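Local coordinates for peroxisomal membrane protein LPX1 (Saccharomyces cerevisiae, PDB 2Y6U), which hydrolyses ester bonds in the peroxisome as an alpha/beta-hydrolase with acyl esterase, lipase and phospholipase A activity, at residues R52-V56 with L129-H135; M63-V67 with N234-E239; Y70-R74 with H228-L232; D99-R105 with R254-E258; A118-L122 with A153-Q158. All blocks are in the same frame, centred on the assembly; numbering follows the deposited sequence.

Interaction 1: R52-V56 with L129-H135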
# COMPACT_ATOMS: atom_id res chain seq x y z
N ARG A 52 0.56 -15.44 19.76
CA ARG A 52 -0.34 -15.88 18.78
C ARG A 52 0.41 -15.93 17.42
O ARG A 52 0.97 -14.94 16.99
CB ARG A 52 -1.46 -14.86 18.60
CG ARG A 52 -2.71 -14.98 19.45
CD ARG A 52 -2.54 -14.33 20.73
NE ARG A 52 -3.66 -13.45 21.11
CZ ARG A 52 -3.86 -12.98 22.35
NH1 ARG A 52 -3.04 -13.31 23.36
NH2 ARG A 52 -4.89 -12.15 22.58
N LEU A 53 0.31 -17.06 16.72
CA LEU A 53 0.85 -17.15 15.36
C LEU A 53 -0.29 -17.07 14.40
O LEU A 53 -1.30 -17.78 14.52
CB LEU A 53 1.64 -18.43 15.09
CG LEU A 53 2.92 -18.67 15.89
CD1 LEU A 53 3.39 -20.10 15.67
CD2 LEU A 53 4.02 -17.71 15.49
N ASN A 54 -0.16 -16.17 13.45
CA ASN A 54 -1.12 -16.05 12.39
C ASN A 54 -0.43 -16.38 11.05
O ASN A 54 0.67 -15.90 10.80
CB ASN A 54 -1.67 -14.60 12.31
CG ASN A 54 -2.35 -14.17 13.58
OD1 ASN A 54 -3.20 -14.91 14.05
ND2 ASN A 54 -1.92 -13.07 14.21
N LEU A 55 -1.07 -17.18 10.25
CA LEU A 55 -0.55 -17.63 8.99
C LEU A 55 -1.42 -17.26 7.86
O LEU A 55 -2.63 -17.44 7.92
CB LEU A 55 -0.39 -19.15 9.03
CG LEU A 55 0.78 -19.78 9.72
CD1 LEU A 55 1.18 -19.27 11.00
CD2 LEU A 55 0.58 -21.39 9.81
N VAL A 56 -0.81 -16.78 6.77
CA VAL A 56 -1.56 -16.35 5.62
C VAL A 56 -0.99 -17.09 4.39
O VAL A 56 0.16 -17.02 4.17
CB VAL A 56 -1.47 -14.85 5.39
CG1 VAL A 56 -2.25 -14.46 4.11
CG2 VAL A 56 -2.01 -14.07 6.67
N LEU A 129 -6.11 -9.43 11.11
CA LEU A 129 -5.04 -9.56 12.11
C LEU A 129 -4.86 -8.37 12.89
O LEU A 129 -4.02 -8.30 13.79
CB LEU A 129 -3.78 -10.01 11.37
CG LEU A 129 -3.81 -11.19 10.45
CD1 LEU A 129 -2.42 -11.59 9.90
CD2 LEU A 129 -4.47 -12.48 11.16
N GLY A 130 -5.71 -7.38 12.70
CA GLY A 130 -5.52 -6.05 13.32
C GLY A 130 -6.21 -5.71 14.66
O GLY A 130 -5.95 -4.68 15.24
N SER A 131 -6.96 -6.66 15.22
CA SER A 131 -7.65 -6.42 16.50
C SER A 131 -6.63 -6.41 17.62
O SER A 131 -5.60 -7.10 17.56
CB SER A 131 -8.71 -7.51 16.79
OG SER A 131 -9.35 -7.32 18.05
N ILE A 132 -6.96 -5.67 18.65
CA ILE A 132 -6.18 -5.55 19.87
C ILE A 132 -6.12 -6.94 20.55
O ILE A 132 -5.23 -7.24 21.35
CB ILE A 132 -6.86 -4.44 20.68
CG1 ILE A 132 -6.79 -3.12 19.86
CG2 ILE A 132 -6.32 -4.31 22.10
CD1 ILE A 132 -7.61 -3.18 18.51
N ASP A 133 -7.03 -7.81 20.10
CA ASP A 133 -7.04 -9.19 20.56
C ASP A 133 -5.81 -9.98 20.07
O ASP A 133 -5.07 -10.53 20.93
CB ASP A 133 -8.38 -9.87 20.19
CG ASP A 133 -9.56 -9.30 20.99
OD1 ASP A 133 -9.41 -8.98 22.19
OD2 ASP A 133 -10.66 -9.18 20.39
N SER A 134 -5.57 -10.00 18.74
CA SER A 134 -4.43 -10.71 18.07
C SER A 134 -3.02 -10.53 18.77
O SER A 134 -2.12 -11.33 18.52
CB SER A 134 -4.35 -10.36 16.53
OG SER A 134 -5.21 -11.15 15.62
N HIS A 135 -2.85 -9.55 19.69
CA HIS A 135 -1.57 -9.25 20.38
C HIS A 135 -1.24 -10.15 21.62
O HIS A 135 -2.12 -10.37 22.46
CB HIS A 135 -1.60 -7.76 20.83
CG HIS A 135 -0.31 -7.27 21.43
ND1 HIS A 135 0.78 -6.91 20.66
CD2 HIS A 135 0.06 -7.07 22.72
CE1 HIS A 135 1.77 -6.54 21.44
NE2 HIS A 135 1.36 -6.62 22.70
O HOH W 1 -4.86 -13.68 15.67
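Asn-54 OD1 and Ser-134 OG are joined through one water, which donates to Asn-54 OD1 at 2.6 Å and accepts from Ser-134 OG, also at 2.6 Å. The same amide oxygen takes a second, weak bond from Lys-88 N, while Asn-54 ND2 is bound to Asn-139 OD1. These partners flank the site: strand 51-58 runs between strands 84-92 and 137-144 in the central sheet of the alpha/beta-hydrolase fold, and 129-135 belongs to the connection that leads from helix 114-125 into strand 137-144. With CG anti to the carbonyl carbon (chi1 -61°), the Asn-54 amide rises beside Leu-129, whose CD2 comes within 3.6 Å of Asn-54 CG, the two side chains running in opposite senses alongside one another. Leu-129 CD1 continues onto Val-56 CG2 at 4.1 Å. Replacing Asn-54 by alanine would probably leave Asn-139 OD1 without its donor and the water on Ser-134 OG without its acceptor, and open a gap beside Leu-129 CD2. At the start of the strand, Arg-52 bends at chi2 and chi3 toward the loop; its modelled approach to the Asp-133 carbonyl is too short to be trusted. Its aliphatic part passes the carbonyl of Ser-134, with Arg-52 CB 3.6 Å from Ser-134 O, a buried oxygen lacking any polar partner in the model. The guanidinium of Arg-52 carries the oxygen His-135 O 3.0 Å above its plane, over the centre.

Interaction 2: M63-V67 with N234-E239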
# COMPACT_ATOMS: atom_id res chain seq x y z
N MET A 63 -4.40 -22.04 -9.42
CA MET A 63 -4.87 -22.91 -8.33
C MET A 63 -5.89 -22.15 -7.52
O MET A 63 -6.65 -21.34 -8.07
CB MET A 63 -3.63 -23.40 -7.51
CG MET A 63 -2.65 -24.11 -8.37
SD MET A 63 -1.63 -25.24 -7.44
CE MET A 63 -0.18 -25.33 -8.43
N SER A 64 -5.93 -22.36 -6.21
CA SER A 64 -6.90 -21.66 -5.34
C SER A 64 -6.46 -21.92 -3.92
O SER A 64 -5.57 -22.71 -3.70
CB SER A 64 -8.33 -22.23 -5.53
OG SER A 64 -8.43 -23.56 -4.99
N LYS A 65 -7.23 -21.42 -2.99
CA LYS A 65 -6.98 -21.57 -1.58
C LYS A 65 -7.11 -23.03 -1.13
O LYS A 65 -6.53 -23.39 -0.13
CB LYS A 65 -7.95 -20.71 -0.84
CG LYS A 65 -9.39 -21.22 -0.95
CD LYS A 65 -10.41 -20.28 -0.25
CE LYS A 65 -11.80 -20.75 -0.70
NZ LYS A 65 -12.96 -19.96 -0.14
N VAL A 66 -7.79 -23.86 -1.91
CA VAL A 66 -8.06 -25.22 -1.50
C VAL A 66 -6.78 -26.08 -1.36
O VAL A 66 -6.76 -27.07 -0.60
CB VAL A 66 -9.07 -25.95 -2.43
CG1 VAL A 66 -8.42 -26.58 -3.74
CG2 VAL A 66 -9.81 -27.02 -1.60
N VAL A 67 -5.73 -25.68 -2.07
CA VAL A 67 -4.48 -26.46 -2.08
C VAL A 67 -3.79 -26.46 -0.72
O VAL A 67 -2.93 -27.32 -0.45
CB VAL A 67 -3.47 -25.98 -3.15
CG1 VAL A 67 -4.14 -26.09 -4.58
CG2 VAL A 67 -2.89 -24.58 -2.85
N ASN A 234 -9.34 -32.84 -3.28
CA ASN A 234 -9.84 -31.51 -2.84
C ASN A 234 -9.96 -30.51 -3.99
O ASN A 234 -10.94 -29.76 -4.06
CB ASN A 234 -8.92 -30.89 -1.83
CG ASN A 234 -8.92 -31.62 -0.55
OD1 ASN A 234 -9.87 -32.43 -0.26
ND2 ASN A 234 -7.86 -31.36 0.26
N ILE A 235 -8.96 -30.52 -4.90
CA ILE A 235 -8.99 -29.67 -6.10
C ILE A 235 -10.20 -30.03 -6.95
O ILE A 235 -10.95 -29.15 -7.40
CB ILE A 235 -7.68 -29.74 -6.91
CG1 ILE A 235 -6.54 -29.03 -6.15
CG2 ILE A 235 -7.88 -29.14 -8.30
CD1 ILE A 235 -5.09 -29.35 -6.69
N ILE A 236 -10.38 -31.32 -7.20
CA ILE A 236 -11.47 -31.79 -8.04
C ILE A 236 -12.82 -31.36 -7.51
O ILE A 236 -13.67 -30.83 -8.24
CB ILE A 236 -11.38 -33.33 -8.25
CG1 ILE A 236 -10.18 -33.67 -9.16
CG2 ILE A 236 -12.73 -33.89 -8.79
CD1 ILE A 236 -9.64 -35.20 -9.08
N ASP A 237 -13.02 -31.53 -6.21
CA ASP A 237 -14.29 -31.21 -5.58
C ASP A 237 -14.52 -29.70 -5.48
O ASP A 237 -15.69 -29.23 -5.56
CB ASP A 237 -14.36 -31.86 -4.18
CG ASP A 237 -14.51 -33.41 -4.25
OD1 ASP A 237 -15.08 -33.89 -5.24
OD2 ASP A 237 -14.04 -34.15 -3.34
N PHE A 238 -13.45 -28.94 -5.29
CA PHE A 238 -13.59 -27.47 -5.08
C PHE A 238 -13.88 -26.75 -6.41
O PHE A 238 -14.67 -25.80 -6.48
CB PHE A 238 -12.34 -26.93 -4.46
CG PHE A 238 -12.29 -25.42 -4.39
CD1 PHE A 238 -12.85 -24.75 -3.33
CD2 PHE A 238 -11.64 -24.70 -5.37
CE1 PHE A 238 -12.79 -23.37 -3.28
CE2 PHE A 238 -11.58 -23.36 -5.34
CZ PHE A 238 -12.15 -22.68 -4.28
N GLU A 239 -13.25 -27.22 -7.48
CA GLU A 239 -13.36 -26.59 -8.79
C GLU A 239 -14.68 -26.90 -9.48
O GLU A 239 -15.07 -26.19 -10.39
CB GLU A 239 -12.17 -27.00 -9.71
CG GLU A 239 -10.78 -26.43 -9.36
CD GLU A 239 -10.71 -24.88 -9.55
OE1 GLU A 239 -11.56 -24.35 -10.34
OE2 GLU A 239 -9.75 -24.22 -9.00
O HOH W 2 -9.33 -21.54 -8.98
O HOH W 3 -8.43 -25.29 -6.94
O HOH W 4 -5.76 -29.49 0.21
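The Phe-238 ring is covered on one face by Val-66, whose CB stands 4.1 Å from the ring centroid and 24° off the normal, a CH-pi contact displaced toward the rim at CG. The amine of Lys-256 lies over the opposite face in a cation-pi interaction. Ser-64 OG and Lys-65 CE approach the ring obliquely, OG coming within 3.2 Å of Phe-238 CE2. Phe-238 sits on helix 229-239, in the segment inserted between strands of the alpha/beta-hydrolase sheet that probably forms the cap, whereas 63-67 follows strand 51-58, in the loop region that commonly helps form the oxyanion hole in this family. A chi1 of 171°, CG opposite the backbone N, carries the phenyl ring across Val-66. One turn earlier on the helix, Ile-235 CG1 meets Val-66 CG1 at 3.9 Å, and Ile-235 CD1 reaches on to Val-67. Ser-64 OG also accepts from Val-66 N with an N-H...O angle of 157°, an ST turn that fixes the bend presenting Val-66 to the helix. The extended Lys-65 carries its NZ past the ring to salt bridges with Asp-36 and Asp-99. Polar links run through water: two waters donate to Glu-239 OE2, one of them also to Met-63 O and the other bonded to Ser-64 OG, while Glu-239 OE1 takes Met-257 N. A third water donates to Val-66 O at 2.7 Å and accepts from Asn-234 ND2 at 2.8 Å.

Interaction 3: Y70-R74 with H228-L232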
# COMPACT_ATOMS: atom_id res chain seq x y z
N TYR A 70 -5.14 -29.41 3.05
CA TYR A 70 -4.40 -30.52 3.55
C TYR A 70 -3.38 -30.09 4.65
O TYR A 70 -3.01 -30.87 5.50
CB TYR A 70 -3.67 -31.18 2.34
CG TYR A 70 -2.81 -32.31 2.72
CD1 TYR A 70 -1.48 -32.12 3.06
CD2 TYR A 70 -3.32 -33.60 2.73
CE1 TYR A 70 -0.66 -33.18 3.41
CE2 TYR A 70 -2.50 -34.74 3.05
CZ TYR A 70 -1.16 -34.53 3.40
OH TYR A 70 -0.45 -35.60 3.77
N TYR A 71 -2.88 -28.86 4.55
CA TYR A 71 -1.88 -28.40 5.50
C TYR A 71 -2.42 -28.13 6.90
O TYR A 71 -1.69 -28.26 7.92
CB TYR A 71 -1.27 -27.08 5.02
CG TYR A 71 -0.29 -27.21 3.84
CD1 TYR A 71 -0.66 -27.85 2.64
CD2 TYR A 71 0.99 -26.63 3.90
CE1 TYR A 71 0.25 -27.97 1.53
CE2 TYR A 71 1.85 -26.70 2.82
CZ TYR A 71 1.50 -27.38 1.65
OH TYR A 71 2.40 -27.45 0.58
N LEU A 72 -3.69 -27.74 6.95
CA LEU A 72 -4.24 -27.24 8.23
C LEU A 72 -4.09 -28.15 9.44
O LEU A 72 -3.66 -27.67 10.45
CB LEU A 72 -5.74 -26.85 8.07
CG LEU A 72 -5.97 -25.75 7.07
CD1 LEU A 72 -7.53 -25.62 6.76
CD2 LEU A 72 -5.31 -24.40 7.56
N PRO A 73 -4.41 -29.45 9.35
CA PRO A 73 -4.22 -30.23 10.56
C PRO A 73 -2.75 -30.59 10.82
O PRO A 73 -2.46 -31.10 11.88
CB PRO A 73 -5.09 -31.48 10.33
CG PRO A 73 -5.48 -31.43 8.90
CD PRO A 73 -5.06 -30.21 8.28
N ARG A 74 -1.84 -30.27 9.89
CA ARG A 74 -0.47 -30.76 9.98
C ARG A 74 0.51 -29.65 10.39
O ARG A 74 1.67 -29.93 10.73
CB ARG A 74 -0.10 -31.31 8.62
CG ARG A 74 -0.72 -32.62 8.38
CD ARG A 74 -0.65 -32.98 6.91
NE ARG A 74 -1.22 -34.30 6.75
CZ ARG A 74 -2.51 -34.57 6.55
NH1 ARG A 74 -3.44 -33.61 6.44
NH2 ARG A 74 -2.86 -35.82 6.44
N HIS A 228 -0.52 -34.88 -4.53
CA HIS A 228 -0.95 -35.80 -3.45
C HIS A 228 -2.42 -36.17 -3.63
O HIS A 228 -3.25 -35.27 -3.81
CB HIS A 228 -0.76 -35.08 -2.10
CG HIS A 228 -0.92 -35.96 -0.91
ND1 HIS A 228 -2.14 -36.46 -0.51
CD2 HIS A 228 -0.01 -36.41 -0.01
CE1 HIS A 228 -1.96 -37.22 0.56
NE2 HIS A 228 -0.68 -37.18 0.90
N SER A 229 -2.76 -37.45 -3.57
CA SER A 229 -4.13 -37.87 -3.89
C SER A 229 -5.23 -37.07 -3.11
O SER A 229 -6.29 -36.82 -3.67
CB SER A 229 -4.30 -39.39 -3.71
OG SER A 229 -3.91 -39.68 -2.39
N GLN A 230 -4.98 -36.68 -1.84
CA GLN A 230 -5.99 -35.95 -1.09
C GLN A 230 -6.11 -34.54 -1.63
O GLN A 230 -7.22 -34.02 -1.67
CB GLN A 230 -5.72 -35.91 0.44
CG GLN A 230 -5.59 -37.27 1.06
CD GLN A 230 -5.38 -37.30 2.61
OE1 GLN A 230 -4.80 -38.27 3.14
NE2 GLN A 230 -5.84 -36.27 3.32
N ILE A 231 -5.00 -33.91 -2.02
CA ILE A 231 -5.07 -32.56 -2.55
C ILE A 231 -5.73 -32.52 -3.93
O ILE A 231 -6.57 -31.69 -4.21
CB ILE A 231 -3.66 -31.88 -2.55
CG1 ILE A 231 -3.12 -31.81 -1.10
CG2 ILE A 231 -3.64 -30.48 -3.14
CD1 ILE A 231 -1.69 -31.17 -0.96
N LEU A 232 -5.40 -33.49 -4.75
CA LEU A 232 -6.08 -33.65 -6.03
C LEU A 232 -7.60 -33.83 -5.87
O LEU A 232 -8.39 -33.14 -6.55
CB LEU A 232 -5.44 -34.82 -6.77
CG LEU A 232 -5.97 -35.14 -8.16
CD1 LEU A 232 -5.93 -33.85 -9.01
CD2 LEU A 232 -5.10 -36.33 -8.75
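Tyr-70 and Ile-231 bring the two backbones closest, their CA atoms 6.5 Å apart. Residues 70-73 have helical angles, and the bond from Arg-74 N to Tyr-71 O closes the bend; opposite them helix 229-239 begins. His-228 is its N-cap, ND1 accepting from Gln-230 N at 3.1 Å with the donor near the imidazole plane, which fixes how the ring is turned. Tyr-70 has the largest share of the buried surface. Its ring, set trans to the backbone N by a chi1 of 177°, projects toward the helix start, where Tyr-70 CE2 lies 3.5 Å above the imidazole plane of His-228; the planes meet obliquely, at 48°. Ile-231 CG1 touches Tyr-70 CB at 3.5 Å, whereas Gln-230 CD lies in the ring plane, at the edge. One face of the phenol, away from His-228 and Ile-231, is covered by the guanidinium of Arg-74, with NH1 3.6 Å above the centre of the Tyr-70 ring, held there by its bond to Tyr-70 O at 2.9 Å. With an alanine in place of Tyr-70, the Arg-74 guanidinium would probably be freer to turn, and Asp-331 OD1 would lose the phenol hydroxyl bonded to it. The contact joins the loop after strand 51-58 to the probable cap, with helix 330-347 alongside: Pro-330 touches both Tyr-70 and His-228, while Val-333 and Ile-334 pack on Tyr-71, whose hydroxyl binds Asn-326 O.

Interaction 4: D99-R105 with R254-E258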
# COMPACT_ATOMS: atom_id res chain seq x y z
N ASP A 99 -13.22 -19.08 -5.43
CA ASP A 99 -14.55 -18.57 -5.09
C ASP A 99 -14.60 -17.11 -5.41
O ASP A 99 -15.70 -16.57 -5.67
CB ASP A 99 -14.89 -18.87 -3.63
CG ASP A 99 -15.17 -20.36 -3.38
OD1 ASP A 99 -15.73 -21.05 -4.26
OD2 ASP A 99 -14.85 -20.83 -2.28
N SER A 100 -13.42 -16.45 -5.45
CA SER A 100 -13.42 -15.06 -5.79
C SER A 100 -13.79 -14.87 -7.25
O SER A 100 -14.63 -14.04 -7.57
CB SER A 100 -12.05 -14.44 -5.56
OG SER A 100 -11.78 -14.42 -4.15
N ALA A 101 -13.29 -15.78 -8.10
CA ALA A 101 -13.64 -15.75 -9.52
C ALA A 101 -15.11 -15.93 -9.75
O ALA A 101 -15.70 -15.30 -10.61
CB ALA A 101 -12.85 -16.84 -10.35
N VAL A 102 -15.71 -16.85 -9.00
CA VAL A 102 -17.14 -17.06 -9.09
C VAL A 102 -17.87 -15.75 -8.73
O VAL A 102 -18.80 -15.35 -9.44
CB VAL A 102 -17.58 -18.30 -8.22
CG1 VAL A 102 -19.14 -18.50 -8.16
CG2 VAL A 102 -16.83 -19.63 -8.75
N ARG A 103 -17.50 -15.12 -7.63
CA ARG A 103 -18.19 -13.86 -7.22
C ARG A 103 -18.06 -12.77 -8.31
O ARG A 103 -18.98 -12.00 -8.50
CB ARG A 103 -17.58 -13.21 -6.00
CG ARG A 103 -17.93 -13.72 -4.61
CD ARG A 103 -19.27 -13.48 -4.12
NE ARG A 103 -19.63 -12.15 -3.64
CZ ARG A 103 -20.65 -11.94 -2.78
NH1 ARG A 103 -21.27 -12.97 -2.26
NH2 ARG A 103 -21.02 -10.74 -2.36
N ASN A 104 -16.88 -12.76 -8.96
CA ASN A 104 -16.46 -11.75 -9.91
C ASN A 104 -16.83 -12.12 -11.38
O ASN A 104 -16.49 -11.37 -12.32
CB ASN A 104 -14.98 -11.52 -9.80
CG ASN A 104 -14.62 -10.83 -8.50
OD1 ASN A 104 -15.38 -9.99 -8.06
ND2 ASN A 104 -13.47 -11.13 -7.94
N ARG A 105 -17.64 -13.15 -11.56
CA ARG A 105 -18.08 -13.52 -12.91
C ARG A 105 -18.63 -12.34 -13.67
O ARG A 105 -19.57 -11.67 -13.24
CB ARG A 105 -19.09 -14.70 -12.91
CG ARG A 105 -18.39 -15.98 -12.39
CD ARG A 105 -17.60 -16.79 -13.47
NE ARG A 105 -17.70 -18.27 -13.37
CZ ARG A 105 -16.70 -19.11 -13.00
NH1 ARG A 105 -15.49 -18.64 -12.64
NH2 ARG A 105 -16.93 -20.44 -12.98
N ARG A 254 -18.02 -27.01 -15.47
CA ARG A 254 -17.15 -25.84 -15.72
C ARG A 254 -16.34 -25.73 -14.43
O ARG A 254 -16.87 -26.08 -13.36
CB ARG A 254 -18.03 -24.59 -15.93
CG ARG A 254 -17.30 -23.26 -16.14
CD ARG A 254 -18.27 -22.09 -16.62
NE ARG A 254 -17.57 -20.78 -16.63
CZ ARG A 254 -18.09 -19.63 -17.09
NH1 ARG A 254 -19.33 -19.59 -17.58
NH2 ARG A 254 -17.37 -18.51 -17.04
N THR A 255 -15.08 -25.29 -14.52
CA THR A 255 -14.29 -25.08 -13.31
C THR A 255 -14.44 -23.62 -12.81
O THR A 255 -14.74 -22.71 -13.57
CB THR A 255 -12.77 -25.40 -13.56
OG1 THR A 255 -12.32 -24.66 -14.71
CG2 THR A 255 -12.56 -26.92 -13.87
N LYS A 256 -14.19 -23.41 -11.52
CA LYS A 256 -14.16 -22.08 -10.98
C LYS A 256 -13.05 -21.29 -11.69
O LYS A 256 -13.23 -20.11 -12.05
CB LYS A 256 -13.94 -22.12 -9.44
CG LYS A 256 -15.10 -22.82 -8.73
CD LYS A 256 -14.99 -22.70 -7.26
CE LYS A 256 -16.24 -23.31 -6.58
NZ LYS A 256 -15.79 -23.55 -5.12
N MET A 257 -11.87 -21.90 -11.79
CA MET A 257 -10.79 -21.34 -12.58
C MET A 257 -11.12 -21.25 -14.08
O MET A 257 -11.30 -22.30 -14.76
CB MET A 257 -9.53 -22.14 -12.41
CG MET A 257 -8.26 -21.45 -12.93
SD MET A 257 -7.86 -20.04 -11.77
CE MET A 257 -7.32 -18.76 -12.96
N GLU A 258 -11.25 -20.04 -14.58
CA GLU A 258 -11.54 -19.77 -16.00
C GLU A 258 -10.23 -19.94 -16.80
O GLU A 258 -9.18 -19.42 -16.41
CB GLU A 258 -12.10 -18.34 -16.18
CG GLU A 258 -13.51 -18.04 -15.61
CD GLU A 258 -13.67 -16.61 -15.18
OE1 GLU A 258 -13.16 -16.20 -14.07
OE2 GLU A 258 -14.19 -15.84 -15.99
O HOH W 5 -14.97 -14.57 -13.21
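Arg-105 reaches two consecutive backbone carbonyls: NH1 donates to Lys-256 O at 2.8 Å, nearly straight (166°) and in the guanidinium plane, and NH2 to Thr-255 O at 3.2 Å, coming from above that carbonyl's plane. Bends in the Arg-105 chain at chi2 (-84°) and again at chi3 turn the guanidinium back to the strand. A second polar link pairs Lys-256 NZ with Asp-99 OD1 at 2.6 Å, a salt bridge on the syn side of the carboxylate. Between the two, Val-102 CG2 rests on Lys-256 CG at 3.6 Å and also lies over one face of the Arg-105 guanidinium. The opposite face carries Arg-254, its guanidinium only 9° from parallel and NH2 3.7 Å from Arg-105 NE. This pairing of like charges is probably eased by the carbonyls and by Glu-258, whose OE1 makes a long salt bridge to Arg-105 NH1. The contact joins helix 98-103, which follows strand 84-92 of the alpha/beta-hydrolase core, to strand 253-255 of a small antiparallel sheet in the probable cap. Farther out, a water donates both to Ala-101 O and to Glu-258 OE1. Asp-99 is positioned by the bond from its own backbone N to Asp-93 OD2.

Interaction 5: A118-L122 with A153-Q158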
# COMPACT_ATOMS: atom_id res chain seq x y z
N ALA A 118 -1.48 -8.38 -4.33
CA ALA A 118 -0.86 -8.14 -3.04
C ALA A 118 -1.56 -7.08 -2.23
O ALA A 118 -1.76 -7.26 -0.98
CB ALA A 118 0.67 -7.84 -3.16
N ARG A 119 -1.99 -6.01 -2.86
CA ARG A 119 -2.86 -5.08 -2.17
C ARG A 119 -4.17 -5.74 -1.58
O ARG A 119 -4.65 -5.33 -0.49
CB ARG A 119 -3.19 -3.80 -3.00
CG ARG A 119 -1.99 -2.87 -3.24
CD ARG A 119 -2.21 -1.43 -3.80
NE ARG A 119 -2.11 -1.67 -5.22
CZ ARG A 119 -1.06 -1.52 -5.98
NH1 ARG A 119 0.03 -1.06 -5.59
NH2 ARG A 119 -1.13 -1.98 -7.17
N ASP A 120 -4.73 -6.68 -2.30
CA ASP A 120 -5.91 -7.42 -1.82
C ASP A 120 -5.59 -8.23 -0.55
O ASP A 120 -6.35 -8.22 0.43
CB ASP A 120 -6.38 -8.37 -2.92
CG ASP A 120 -6.94 -7.61 -4.15
OD1 ASP A 120 -7.35 -6.43 -3.99
OD2 ASP A 120 -6.91 -8.20 -5.25
N VAL A 121 -4.41 -8.86 -0.57
CA VAL A 121 -3.93 -9.65 0.53
C VAL A 121 -3.81 -8.74 1.71
O VAL A 121 -4.20 -9.09 2.85
CB VAL A 121 -2.65 -10.35 0.22
CG1 VAL A 121 -2.08 -11.04 1.55
CG2 VAL A 121 -2.87 -11.50 -0.89
N LEU A 122 -3.19 -7.58 1.54
CA LEU A 122 -3.00 -6.67 2.65
C LEU A 122 -4.35 -6.18 3.21
O LEU A 122 -4.49 -6.03 4.42
CB LEU A 122 -2.15 -5.48 2.26
CG LEU A 122 -0.65 -5.87 2.00
CD1 LEU A 122 0.06 -4.57 1.43
CD2 LEU A 122 0.02 -6.35 3.28
N ALA A 153 5.82 -8.75 -2.28
CA ALA A 153 5.21 -7.47 -2.55
C ALA A 153 4.42 -6.94 -1.36
O ALA A 153 4.43 -5.74 -1.12
CB ALA A 153 4.30 -7.52 -3.83
N CYS A 154 3.79 -7.85 -0.61
CA CYS A 154 3.16 -7.45 0.64
C CYS A 154 4.11 -6.76 1.55
O CYS A 154 3.77 -5.69 2.11
CB CYS A 154 2.59 -8.67 1.41
SG CYS A 154 1.01 -9.26 0.63
N ASP A 155 5.27 -7.31 1.74
CA ASP A 155 6.24 -6.68 2.66
C ASP A 155 6.73 -5.36 2.13
O ASP A 155 6.90 -4.38 2.91
CB ASP A 155 7.40 -7.61 2.96
CG ASP A 155 8.28 -7.08 4.12
OD1 ASP A 155 7.75 -7.16 5.26
OD2 ASP A 155 9.36 -6.49 3.86
N VAL A 156 6.90 -5.24 0.79
CA VAL A 156 7.32 -4.01 0.20
C VAL A 156 6.32 -2.89 0.48
O VAL A 156 6.68 -1.75 0.82
CB VAL A 156 7.60 -4.17 -1.34
CG1 VAL A 156 7.79 -2.76 -1.96
CG2 VAL A 156 8.90 -5.11 -1.57
N LEU A 157 5.05 -3.21 0.29
CA LEU A 157 4.02 -2.22 0.38
C LEU A 157 3.60 -1.93 1.85
O LEU A 157 2.99 -0.92 2.10
CB LEU A 157 2.75 -2.71 -0.34
CG LEU A 157 2.98 -2.81 -1.88
CD1 LEU A 157 1.70 -3.45 -2.52
CD2 LEU A 157 3.32 -1.40 -2.48
N GLN A 158 3.89 -2.86 2.75
CA GLN A 158 3.47 -2.74 4.17
C GLN A 158 4.49 -3.60 5.00
O GLN A 158 4.24 -4.74 5.32
CB GLN A 158 2.08 -3.28 4.29
CG GLN A 158 1.52 -3.33 5.81
CD GLN A 158 1.91 -2.15 6.61
OE1 GLN A 158 3.04 -2.09 7.11
NE2 GLN A 158 0.99 -1.17 6.74
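Leu-122 and Cys-154 bury the most surface here, followed by Leu-157. Leu-122 pushes its two methyls against the end of the facing helix: CD1 lies 3.7 Å from Leu-157 CB and equally close to Gln-158 CB, while CD2 reaches Cys-154 CB at 3.9 Å. The Cys-154 thiol, anti to its carbonyl carbon (chi1 -76°), lies against Val-121, whose CG1 is 3.7 Å from SG, and near Ala-118 O and Leu-122 CG. Helices 114-125 and 146-157 belong to the layer flanking the alpha/beta-hydrolase sheet, the latter following the probable nucleophile elbow; their short segments cross at -70°, axes 9.2 Å apart. The small side chains of Ala-118 and Ala-153 meet, CB to CB, at 3.7 Å. Leu-157 CD1 extends instead to Arg-119 CG. That arginine bends at chi3 and binds Asp-116 through NH2; its NH1 donates to Leu-157 O of the second subunit, and the Leu-157 side chains of the two subunits pack on each other.

Interactions 2 and 5 are the buried contacts, yet differ in chemistry: interaction 5 is almost purely apolar between two helices, whereas interaction 2 mixes ring packing with bridging waters. Interactions 1, 3 and 4 are partly buried; 1 and 4 lean on polar or charged groups, 4 the more so, while 3 turns mainly on a tyrosine packed against a histidine and an isoleucine. Interactions 2 and 3 both join the loop after strand 51-58 to helix 229-239, with centres about 11 Å apart, and touch through Val-67 O and Ile-231 CD1. Interaction 4 continues this seam, linked to interaction 2 by Lys-65 with Asp-99. Interactions 1 and 5 instead meet at Val-56 and Val-121, and both touch the second subunit.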